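Local coordinates for protein methyltransferase (Thermus thermophilus, PDB 1WS6) that probably transfers methyl groups from S-adenosylmethionine to ribosomal RNA, using a Rossmann-like catalytic domain, at residues Y34-Y39 and A139-Y143; R42-P48 and E109-F115; G51-L57 and L78-V83. All coordinates share one frame; numbering follows the deposited sequence.

Interaction 1 of 3, residues Y34-Y39 and A139-Y143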
loop_
_atom_site.group_PDB
_atom_site.type_symbol
_atom_site.label_atom_id
_atom_site.label_comp_id
_atom_site.label_asym_id
_atom_site.label_seq_id
_atom_site.Cartn_x
_atom_site.Cartn_y
_atom_site.Cartn_z
ATOM N N TYR A 34 -8.197 11.557 0.431
ATOM C CA TYR A 34 -9.026 11.077 1.524
ATOM C C TYR A 34 -8.213 10.827 2.788
ATOM O O TYR A 34 -8.582 11.263 3.872
ATOM C CB TYR A 34 -9.716 9.779 1.115
ATOM C CG TYR A 34 -10.540 9.170 2.219
ATOM C CD1 TYR A 34 -11.726 9.765 2.636
ATOM C CD2 TYR A 34 -10.119 8.018 2.873
ATOM C CE1 TYR A 34 -12.468 9.236 3.669
ATOM C CE2 TYR A 34 -10.856 7.482 3.910
ATOM C CZ TYR A 34 -12.028 8.096 4.303
ATOM O OH TYR A 34 -12.760 7.579 5.348
ATOM N N LEU A 35 -7.097 10.121 2.639
ATOM C CA LEU A 35 -6.240 9.785 3.763
ATOM C C LEU A 35 -5.686 10.966 4.543
ATOM O O LEU A 35 -5.631 10.917 5.769
ATOM C CB LEU A 35 -5.091 8.893 3.294
ATOM C CG LEU A 35 -5.265 7.391 3.532
ATOM C CD1 LEU A 35 -6.735 7.011 3.515
ATOM C CD2 LEU A 35 -4.491 6.632 2.469
ATOM N N ARG A 36 -5.261 12.024 3.864
ATOM C CA ARG A 36 -4.732 13.158 4.612
ATOM C C ARG A 36 -5.899 13.925 5.245
ATOM O O ARG A 36 -5.749 14.584 6.271
ATOM C CB ARG A 36 -3.881 14.064 3.711
ATOM C CG ARG A 36 -4.638 14.991 2.785
ATOM C CD ARG A 36 -3.650 15.885 2.013
ATOM N NE ARG A 36 -2.902 15.123 1.020
ATOM C CZ ARG A 36 -3.353 14.861 -0.203
ATOM N NH1 ARG A 36 -4.539 15.314 -0.580
ATOM N NH2 ARG A 36 -2.633 14.129 -1.042
ATOM N N LEU A 37 -7.074 13.806 4.641
ATOM C CA LEU A 37 -8.260 14.463 5.166
ATOM C C LEU A 37 -8.734 13.718 6.419
ATOM O O LEU A 37 -9.137 14.335 7.410
ATOM C CB LEU A 37 -9.367 14.463 4.107
ATOM C CG LEU A 37 -10.659 15.241 4.370
ATOM C CD1 LEU A 37 -11.482 14.577 5.467
ATOM C CD2 LEU A 37 -10.306 16.667 4.750
ATOM N N ARG A 38 -8.669 12.389 6.378
ATOM C CA ARG A 38 -9.116 11.579 7.501
ATOM C C ARG A 38 -8.076 11.365 8.593
ATOM O O ARG A 38 -8.427 11.122 9.744
ATOM C CB ARG A 38 -9.625 10.222 7.004
ATOM C CG ARG A 38 -10.003 9.265 8.129
ATOM C CD ARG A 38 -10.959 8.163 7.676
ATOM N NE ARG A 38 -11.221 7.232 8.773
ATOM C CZ ARG A 38 -12.156 6.289 8.764
ATOM N NH1 ARG A 38 -12.940 6.132 7.710
ATOM N NH2 ARG A 38 -12.307 5.502 9.817
ATOM N N TYR A 39 -6.803 11.467 8.235
ATOM C CA TYR A 39 -5.714 11.262 9.185
ATOM C C TYR A 39 -4.700 12.384 9.103
ATOM O O TYR A 39 -3.585 12.201 8.612
ATOM C CB TYR A 39 -5.025 9.936 8.900
ATOM C CG TYR A 39 -5.933 8.754 9.061
ATOM C CD1 TYR A 39 -6.407 8.384 10.316
ATOM C CD2 TYR A 39 -6.324 8.006 7.964
ATOM C CE1 TYR A 39 -7.248 7.293 10.476
ATOM C CE2 TYR A 39 -7.166 6.910 8.109
ATOM C CZ TYR A 39 -7.625 6.559 9.370
ATOM O OH TYR A 39 -8.461 5.474 9.513
ATOM N N ALA A 139 -7.210 0.551 16.390
ATOM C CA ALA A 139 -8.588 1.024 16.392
ATOM C C ALA A 139 -8.598 2.395 15.731
ATOM O O ALA A 139 -7.714 3.218 15.976
ATOM C CB ALA A 139 -9.107 1.133 17.813
ATOM N N GLY A 140 -9.593 2.638 14.888
ATOM C CA GLY A 140 -9.671 3.917 14.211
ATOM C C GLY A 140 -8.975 3.930 12.858
ATOM O O GLY A 140 -9.169 4.850 12.074
ATOM N N GLY A 141 -8.180 2.902 12.582
ATOM C CA GLY A 141 -7.469 2.836 11.317
ATOM C C GLY A 141 -8.254 2.243 10.164
ATOM O O GLY A 141 -9.454 1.989 10.275
ATOM N N LEU A 142 -7.557 2.009 9.055
ATOM C CA LEU A 142 -8.162 1.460 7.847
ATOM C C LEU A 142 -7.393 0.358 7.148
ATOM O O LEU A 142 -6.165 0.327 7.175
ATOM C CB LEU A 142 -8.352 2.550 6.800
ATOM C CG LEU A 142 -9.562 3.461 6.820
ATOM C CD1 LEU A 142 -9.455 4.415 5.642
ATOM C CD2 LEU A 142 -10.839 2.626 6.743
ATOM N N TYR A 143 -8.149 -0.541 6.522
ATOM C CA TYR A 143 -7.609 -1.611 5.693
ATOM C C TYR A 143 -8.147 -1.196 4.331
ATOM O O TYR A 143 -9.358 -1.038 4.159
ATOM C CB TYR A 143 -8.182 -2.995 6.034
ATOM C CG TYR A 143 -7.605 -3.653 7.267
ATOM C CD1 TYR A 143 -8.259 -3.573 8.491
ATOM C CD2 TYR A 143 -6.402 -4.350 7.209
ATOM C CE1 TYR A 143 -7.736 -4.165 9.619
ATOM C CE2 TYR A 143 -5.865 -4.949 8.339
ATOM C CZ TYR A 143 -6.539 -4.850 9.540
ATOM O OH TYR A 143 -6.010 -5.414 10.673
HETATM O O HOH W 1 -10.820 7.706 12.091
#
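Tyr39, the first residue beyond helix 25-38, donates a hydrogen bond from its hydroxyl to Gly140 O, with OH and O 2.7 Å apart. The hydroxyl arrives on a lone pair in the carbonyl plane, at a C=O...donor angle of 137°, and the oxygen lies at the edge of the Tyr39 ring. The tight part of the contact centres on Leu142, whose CG sits 3.5 Å from Tyr39 OH. One branch of Leu142, CD1, meets the edge of the Tyr34 ring, 3.8 Å from CE2, the two side chains crossing at about a right angle. Leu35 CD1 adds a looser apolar touch to the same methyl. Over Leu142 CG and CD2 the Arg38 guanidinium lays one face. The Arg38 chain leaves the helix with CG anti to the backbone N (chi1 175°) and runs extended to NE, bringing NH1 to Tyr34 OH at 2.8 Å in a nearly straight bond that lies in the guanidinium plane. NH2 has its own mate, a salt bridge to Glu170. The solvent side is looser: around exposed Gly140 a water donates to Gly140 O and is held only weakly by Arg38 NE. Gly140 and Gly141 pair through their backbones with Val171, the geometry of a G1 beta bulge, and helix 25-38, which precedes strand 44-48, packs against strand 141-148 as in class I Rossmann-like methyltransferases.

Interaction 2 of 3, residues R42-P48 and E109-F115. Unlike the reference sequence in segment 42-48: Pro48 (reference Leu).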
loop_
_atom_site.group_PDB
_atom_site.type_symbol
_atom_site.label_atom_id
_atom_site.label_comp_id
_atom_site.label_asym_id
_atom_site.label_seq_id
_atom_site.Cartn_x
_atom_site.Cartn_y
_atom_site.Cartn_z
ATOM N N ARG A 42 -1.562 11.659 10.548
ATOM C CA ARG A 42 -0.880 10.562 9.870
ATOM C C ARG A 42 -0.763 9.324 10.731
ATOM O O ARG A 42 -1.723 8.905 11.371
ATOM C CB ARG A 42 0.520 10.998 9.425
ATOM C CG ARG A 42 0.529 12.156 8.433
ATOM C CD ARG A 42 -0.136 11.790 7.099
ATOM N NE ARG A 42 -0.111 12.919 6.174
ATOM C CZ ARG A 42 -0.970 13.938 6.197
ATOM N NH1 ARG A 42 -1.947 13.970 7.095
ATOM N NH2 ARG A 42 -0.835 14.946 5.345
ATOM N N GLY A 43 0.427 8.738 10.737
ATOM C CA GLY A 43 0.665 7.529 11.505
ATOM C C GLY A 43 1.480 6.534 10.697
ATOM O O GLY A 43 2.171 6.919 9.753
ATOM N N ARG A 44 1.411 5.259 11.060
ATOM C CA ARG A 44 2.155 4.237 10.341
ATOM C C ARG A 44 1.320 3.624 9.210
ATOM O O ARG A 44 0.149 3.286 9.393
ATOM C CB ARG A 44 2.632 3.157 11.310
ATOM C CG ARG A 44 3.595 3.678 12.373
ATOM C CD ARG A 44 4.786 2.733 12.536
ATOM N NE ARG A 44 4.319 1.375 12.765
ATOM C CZ ARG A 44 5.050 0.281 12.608
ATOM N NH1 ARG A 44 6.316 0.362 12.217
ATOM N NH2 ARG A 44 4.494 -0.902 12.821
ATOM N N PHE A 45 1.953 3.489 8.044
ATOM C CA PHE A 45 1.332 2.966 6.831
ATOM C C PHE A 45 2.010 1.656 6.431
ATOM O O PHE A 45 3.228 1.589 6.331
ATOM C CB PHE A 45 1.470 4.029 5.725
ATOM C CG PHE A 45 0.689 3.734 4.468
ATOM C CD1 PHE A 45 1.186 2.873 3.505
ATOM C CD2 PHE A 45 -0.529 4.347 4.240
ATOM C CE1 PHE A 45 0.486 2.636 2.344
ATOM C CE2 PHE A 45 -1.241 4.116 3.079
ATOM C CZ PHE A 45 -0.734 3.262 2.131
ATOM N N LEU A 46 1.213 0.620 6.199
ATOM C CA LEU A 46 1.724 -0.701 5.839
ATOM C C LEU A 46 1.381 -1.004 4.387
ATOM O O LEU A 46 0.221 -0.918 3.985
ATOM C CB LEU A 46 1.085 -1.767 6.747
ATOM C CG LEU A 46 1.751 -3.142 6.969
ATOM C CD1 LEU A 46 0.712 -4.255 6.902
ATOM C CD2 LEU A 46 2.835 -3.377 5.933
ATOM N N ASP A 47 2.380 -1.359 3.593
ATOM C CA ASP A 47 2.126 -1.664 2.189
ATOM C C ASP A 47 2.719 -2.994 1.764
ATOM O O ASP A 47 3.833 -3.055 1.246
ATOM C CB ASP A 47 2.657 -0.543 1.289
ATOM C CG ASP A 47 2.518 -0.860 -0.205
ATOM O OD1 ASP A 47 1.678 -1.707 -0.578
ATOM O OD2 ASP A 47 3.246 -0.245 -1.018
ATOM N N PRO A 48 1.985 -4.084 2.004
ATOM C CA PRO A 48 2.411 -5.444 1.644
ATOM C C PRO A 48 2.153 -5.559 0.144
ATOM O O PRO A 48 1.184 -4.989 -0.362
ATOM C CB PRO A 48 1.478 -6.324 2.466
ATOM C CG PRO A 48 0.197 -5.518 2.462
ATOM C CD PRO A 48 0.661 -4.087 2.650
ATOM N N GLU A 109 3.614 -5.165 16.215
ATOM C CA GLU A 109 3.597 -4.100 15.221
ATOM C C GLU A 109 2.173 -3.614 14.978
ATOM O O GLU A 109 1.228 -4.413 14.923
ATOM C CB GLU A 109 4.183 -4.604 13.901
ATOM C CG GLU A 109 5.644 -4.971 13.978
ATOM C CD GLU A 109 6.534 -3.754 13.968
ATOM O OE1 GLU A 109 6.127 -2.715 14.530
ATOM O OE2 GLU A 109 7.646 -3.839 13.411
ATOM N N ARG A 110 2.022 -2.301 14.840
ATOM C CA ARG A 110 0.718 -1.721 14.570
ATOM C C ARG A 110 0.777 -0.539 13.616
ATOM O O ARG A 110 1.758 0.210 13.579
ATOM C CB ARG A 110 0.011 -1.358 15.875
ATOM C CG ARG A 110 -1.034 -2.399 16.221
ATOM C CD ARG A 110 -1.006 -2.767 17.675
ATOM N NE ARG A 110 -1.746 -4.002 17.944
ATOM C CZ ARG A 110 -1.402 -5.203 17.482
ATOM N NH1 ARG A 110 -0.327 -5.346 16.715
ATOM N NH2 ARG A 110 -2.121 -6.267 17.811
ATOM N N PHE A 111 -0.284 -0.393 12.831
ATOM C CA PHE A 111 -0.365 0.657 11.831
ATOM C C PHE A 111 -1.720 1.324 11.821
ATOM O O PHE A 111 -2.718 0.757 12.276
ATOM C CB PHE A 111 -0.126 0.066 10.444
ATOM C CG PHE A 111 1.130 -0.742 10.336
ATOM C CD1 PHE A 111 2.282 -0.188 9.802
ATOM C CD2 PHE A 111 1.161 -2.058 10.780
ATOM C CE1 PHE A 111 3.447 -0.931 9.712
ATOM C CE2 PHE A 111 2.323 -2.809 10.693
ATOM C CZ PHE A 111 3.468 -2.245 10.158
ATOM N N THR A 112 -1.753 2.530 11.271
ATOM C CA THR A 112 -2.993 3.281 11.162
ATOM C C THR A 112 -3.705 2.908 9.855
ATOM O O THR A 112 -4.933 2.886 9.780
ATOM C CB THR A 112 -2.691 4.775 11.199
ATOM O OG1 THR A 112 -2.079 5.081 12.457
ATOM C CG2 THR A 112 -3.957 5.596 11.026
ATOM N N VAL A 113 -2.917 2.601 8.832
ATOM C CA VAL A 113 -3.458 2.226 7.536
ATOM C C VAL A 113 -2.678 1.073 6.927
ATOM O O VAL A 113 -1.449 1.018 7.020
ATOM C CB VAL A 113 -3.401 3.395 6.536
ATOM C CG1 VAL A 113 -3.891 2.928 5.175
ATOM C CG2 VAL A 113 -4.232 4.553 7.044
ATOM N N ALA A 114 -3.397 0.143 6.318
ATOM C CA ALA A 114 -2.761 -0.992 5.669
ATOM C C ALA A 114 -3.380 -1.102 4.280
ATOM O O ALA A 114 -4.535 -1.491 4.142
ATOM C CB ALA A 114 -2.999 -2.270 6.466
ATOM N N PHE A 115 -2.604 -0.722 3.266
ATOM C CA PHE A 115 -3.037 -0.755 1.874
ATOM C C PHE A 115 -2.481 -1.974 1.165
ATOM O O PHE A 115 -1.282 -2.251 1.227
ATOM C CB PHE A 115 -2.573 0.510 1.141
ATOM C CG PHE A 115 -2.763 0.453 -0.358
ATOM C CD1 PHE A 115 -1.834 -0.193 -1.173
ATOM C CD2 PHE A 115 -3.876 1.027 -0.952
ATOM C CE1 PHE A 115 -2.014 -0.263 -2.560
ATOM C CE2 PHE A 115 -4.067 0.962 -2.336
ATOM C CZ PHE A 115 -3.136 0.316 -3.142
#
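Leu46 and Ala114 pair side by side in the parallel core of a Rossmann-like sheet, where strand 44-48 lies next to strand 111-116. Leu46 N donates to Val113 O at 2.8 Å, and Phe115 N to Leu46 O at 2.9 Å. Toward the N-terminal end of strand 44-48, Arg44 O accepts from both Thr112 N and Val113 N, at the corner that strand 111-116 makes at Thr112. In the strand order 3-2-1-4-5 of class I methyltransferases, this junction of strands 1 and 4 is the point where the chain reverses its direction of progress across the sheet. Beside it, the Arg44 chain, bent at chi2 and at chi3 (-53°), curls back so that NE and NH2 grip Arg110 O side-on, NE at 2.9 Å and NH2 at 3.0 Å; NH2 also forms a salt bridge of weak hydrogen-bond geometry with Glu109 OE1. The guanidinium lies nearly flat on Phe111, planes 16° apart, in an off-centre cation-pi stack. Leu46 CG covers the opposite face of that ring, 3.7 Å from its centroid. An alanine in place of Arg44 is likely to leave Arg110 O and Glu109 without their donor and Phe111 without its stacked guanidinium. On the other face of the sheet, the Phe45 ring packs obliquely on Val113 CG1 and, through CZ, on Phe115 CB at 3.5 Å, against Val55 and Ala59 of helix 54-61.

Interaction 3 of 3, residues G51-L57 and L78-V83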
loop_
_atom_site.group_PDB
_atom_site.type_symbol
_atom_site.label_atom_id
_atom_site.label_comp_id
_atom_site.label_asym_id
_atom_site.label_seq_id
_atom_site.Cartn_x
_atom_site.Cartn_y
_atom_site.Cartn_z
ATOM N N GLY A 51 5.487 -2.725 -4.835
ATOM C CA GLY A 51 6.220 -3.165 -6.012
ATOM C C GLY A 51 7.466 -2.315 -6.031
ATOM O O GLY A 51 8.367 -2.495 -5.208
ATOM N N SER A 52 7.509 -1.377 -6.967
ATOM C CA SER A 52 8.622 -0.453 -7.047
ATOM C C SER A 52 8.371 0.492 -5.876
ATOM O O SER A 52 9.239 1.276 -5.503
ATOM C CB SER A 52 8.573 0.325 -8.356
ATOM O OG SER A 52 8.504 -0.553 -9.462
ATOM N N GLY A 53 7.159 0.409 -5.317
ATOM C CA GLY A 53 6.782 1.227 -4.176
ATOM C C GLY A 53 5.861 2.418 -4.415
ATOM O O GLY A 53 5.754 3.293 -3.553
ATOM N N ALA A 54 5.172 2.447 -5.551
ATOM C CA ALA A 54 4.294 3.571 -5.872
ATOM C C ALA A 54 3.422 4.072 -4.718
ATOM O O ALA A 54 3.461 5.250 -4.362
ATOM C CB ALA A 54 3.421 3.222 -7.061
ATOM N N VAL A 55 2.642 3.183 -4.122
ATOM C CA VAL A 55 1.762 3.589 -3.039
ATOM C C VAL A 55 2.475 3.804 -1.703
ATOM O O VAL A 55 2.250 4.811 -1.034
ATOM C CB VAL A 55 0.585 2.579 -2.882
ATOM C CG1 VAL A 55 1.127 1.172 -2.628
ATOM C CG2 VAL A 55 -0.338 3.027 -1.752
ATOM N N GLY A 56 3.347 2.879 -1.321
ATOM C CA GLY A 56 4.060 3.029 -0.064
ATOM C C GLY A 56 4.979 4.252 -0.019
ATOM O O GLY A 56 5.146 4.879 1.034
ATOM N N LEU A 57 5.600 4.585 -1.146
ATOM C CA LEU A 57 6.484 5.742 -1.183
ATOM C C LEU A 57 5.666 7.030 -1.170
ATOM O O LEU A 57 6.124 8.070 -0.678
ATOM C CB LEU A 57 7.381 5.693 -2.420
ATOM C CG LEU A 57 8.458 4.604 -2.355
ATOM C CD1 LEU A 57 9.289 4.594 -3.638
ATOM C CD2 LEU A 57 9.353 4.865 -1.147
ATOM N N LEU A 78 14.495 -2.481 -7.314
ATOM C CA LEU A 78 13.936 -1.226 -7.796
ATOM C C LEU A 78 13.368 -0.387 -6.657
ATOM O O LEU A 78 13.448 0.844 -6.672
ATOM C CB LEU A 78 12.835 -1.492 -8.813
ATOM C CG LEU A 78 13.320 -2.078 -10.136
ATOM C CD1 LEU A 78 12.181 -2.074 -11.135
ATOM C CD2 LEU A 78 14.495 -1.257 -10.661
ATOM N N LEU A 79 12.788 -1.066 -5.673
ATOM C CA LEU A 79 12.191 -0.401 -4.525
ATOM C C LEU A 79 13.240 0.429 -3.788
ATOM O O LEU A 79 13.003 1.579 -3.427
ATOM C CB LEU A 79 11.608 -1.446 -3.577
ATOM C CG LEU A 79 10.406 -1.047 -2.730
ATOM C CD1 LEU A 79 10.365 -1.944 -1.511
ATOM C CD2 LEU A 79 10.510 0.392 -2.298
ATOM N N LYS A 80 14.402 -0.171 -3.568
ATOM C CA LYS A 80 15.484 0.497 -2.872
ATOM C C LYS A 80 16.036 1.642 -3.698
ATOM O O LYS A 80 16.391 2.696 -3.158
ATOM C CB LYS A 80 16.576 -0.513 -2.529
ATOM C CG LYS A 80 16.093 -1.563 -1.540
ATOM C CD LYS A 80 17.201 -2.502 -1.101
ATOM C CE LYS A 80 16.674 -3.512 -0.082
ATOM N NZ LYS A 80 17.715 -4.470 0.376
ATOM N N GLU A 81 16.107 1.442 -5.008
ATOM C CA GLU A 81 16.589 2.499 -5.876
ATOM C C GLU A 81 15.608 3.659 -5.768
ATOM O O GLU A 81 16.012 4.821 -5.751
ATOM C CB GLU A 81 16.663 2.037 -7.339
ATOM C CG GLU A 81 17.636 0.895 -7.593
ATOM C CD GLU A 81 17.987 0.742 -9.069
ATOM O OE1 GLU A 81 18.652 -0.259 -9.429
ATOM O OE2 GLU A 81 17.607 1.630 -9.869
ATOM N N ASN A 82 14.318 3.342 -5.682
ATOM C CA ASN A 82 13.307 4.377 -5.595
ATOM C C ASN A 82 13.320 5.105 -4.261
ATOM O O ASN A 82 13.047 6.302 -4.212
ATOM C CB ASN A 82 11.916 3.805 -5.893
ATOM C CG ASN A 82 11.718 3.500 -7.373
ATOM O OD1 ASN A 82 12.272 4.183 -8.227
ATOM N ND2 ASN A 82 10.915 2.481 -7.680
ATOM N N VAL A 83 13.637 4.387 -3.186
ATOM C CA VAL A 83 13.711 4.988 -1.865
ATOM C C VAL A 83 14.838 6.016 -1.931
ATOM O O VAL A 83 14.761 7.085 -1.322
ATOM C CB VAL A 83 14.006 3.907 -0.774
ATOM C CG1 VAL A 83 14.565 4.549 0.497
ATOM C CG2 VAL A 83 12.722 3.153 -0.431
#
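Asn82 of helix 73-86 holds the turn at Ser52, and its side chain meets the other segment from CB to tip. CB lies 3.6 Å from Leu57 CD1, the two side chains crossing at about a right angle. With CG anti to the carbonyl carbon (chi1 -73°), the amide is carried over to the glycine-rich turn, where CG passes near Ser52 O. At the tip, ND2 donates to Ser52 O at 3.0 Å in a fairly straight bond (164° at the hydrogen); the oxygen lies near the amide plane, while the donor stands tilted 33° from the carbonyl plane. ND2 also rests 3.3 Å from Ser52 CB. The other branch, OD1, accepts from the backbone N of Lys15, so both ends of the amide are engaged and its rotation is fixed. Ser52 O receives a second, softer approach from Leu79, whose CA-H points at it with CA and O 3.5 Å apart. Leu79 then leans its CG against Gly51 O, also at 3.5 Å, and brings CD2 to Gly53 CA. A side chain on Gly53 would be pressed against that methyl, and the backbone there calls for glycine in any case. Farther along, Leu57 CD2 meets Val83 CG2 at 3.8 Å, joining helix 54-61 to helix 73-86. Gly51, Gly53 and Gly56 follow the GxGxxG spacing where strand 44-48 turns into helix 54-61, consistent with the glycine-rich loop that binds S-adenosylmethionine in class I methyltransferases.

Interactions 1 and 2 share the central sheet, their centres 10 Å apart: Leu142 N lies 2.9 Å from Thr112 O, and Leu142 O lies 2.9 Å from Ala114 N, both probable hydrogen bonds that join strand 141-148 to strand 111-116. Interaction 3, nested along the chain inside the loops closed by the other two, lies about 16 Å from interaction 2 and 22 Å from interaction 1, centre to centre. Strand 44-48 leads from interaction 2 into the glycine-rich turn of interaction 3, and Asp47 OD2 packs 3.1 Å from Gly56 N. A cofactor would probably bind near that turn, with interaction 1 on the opposite side of the chain's centre.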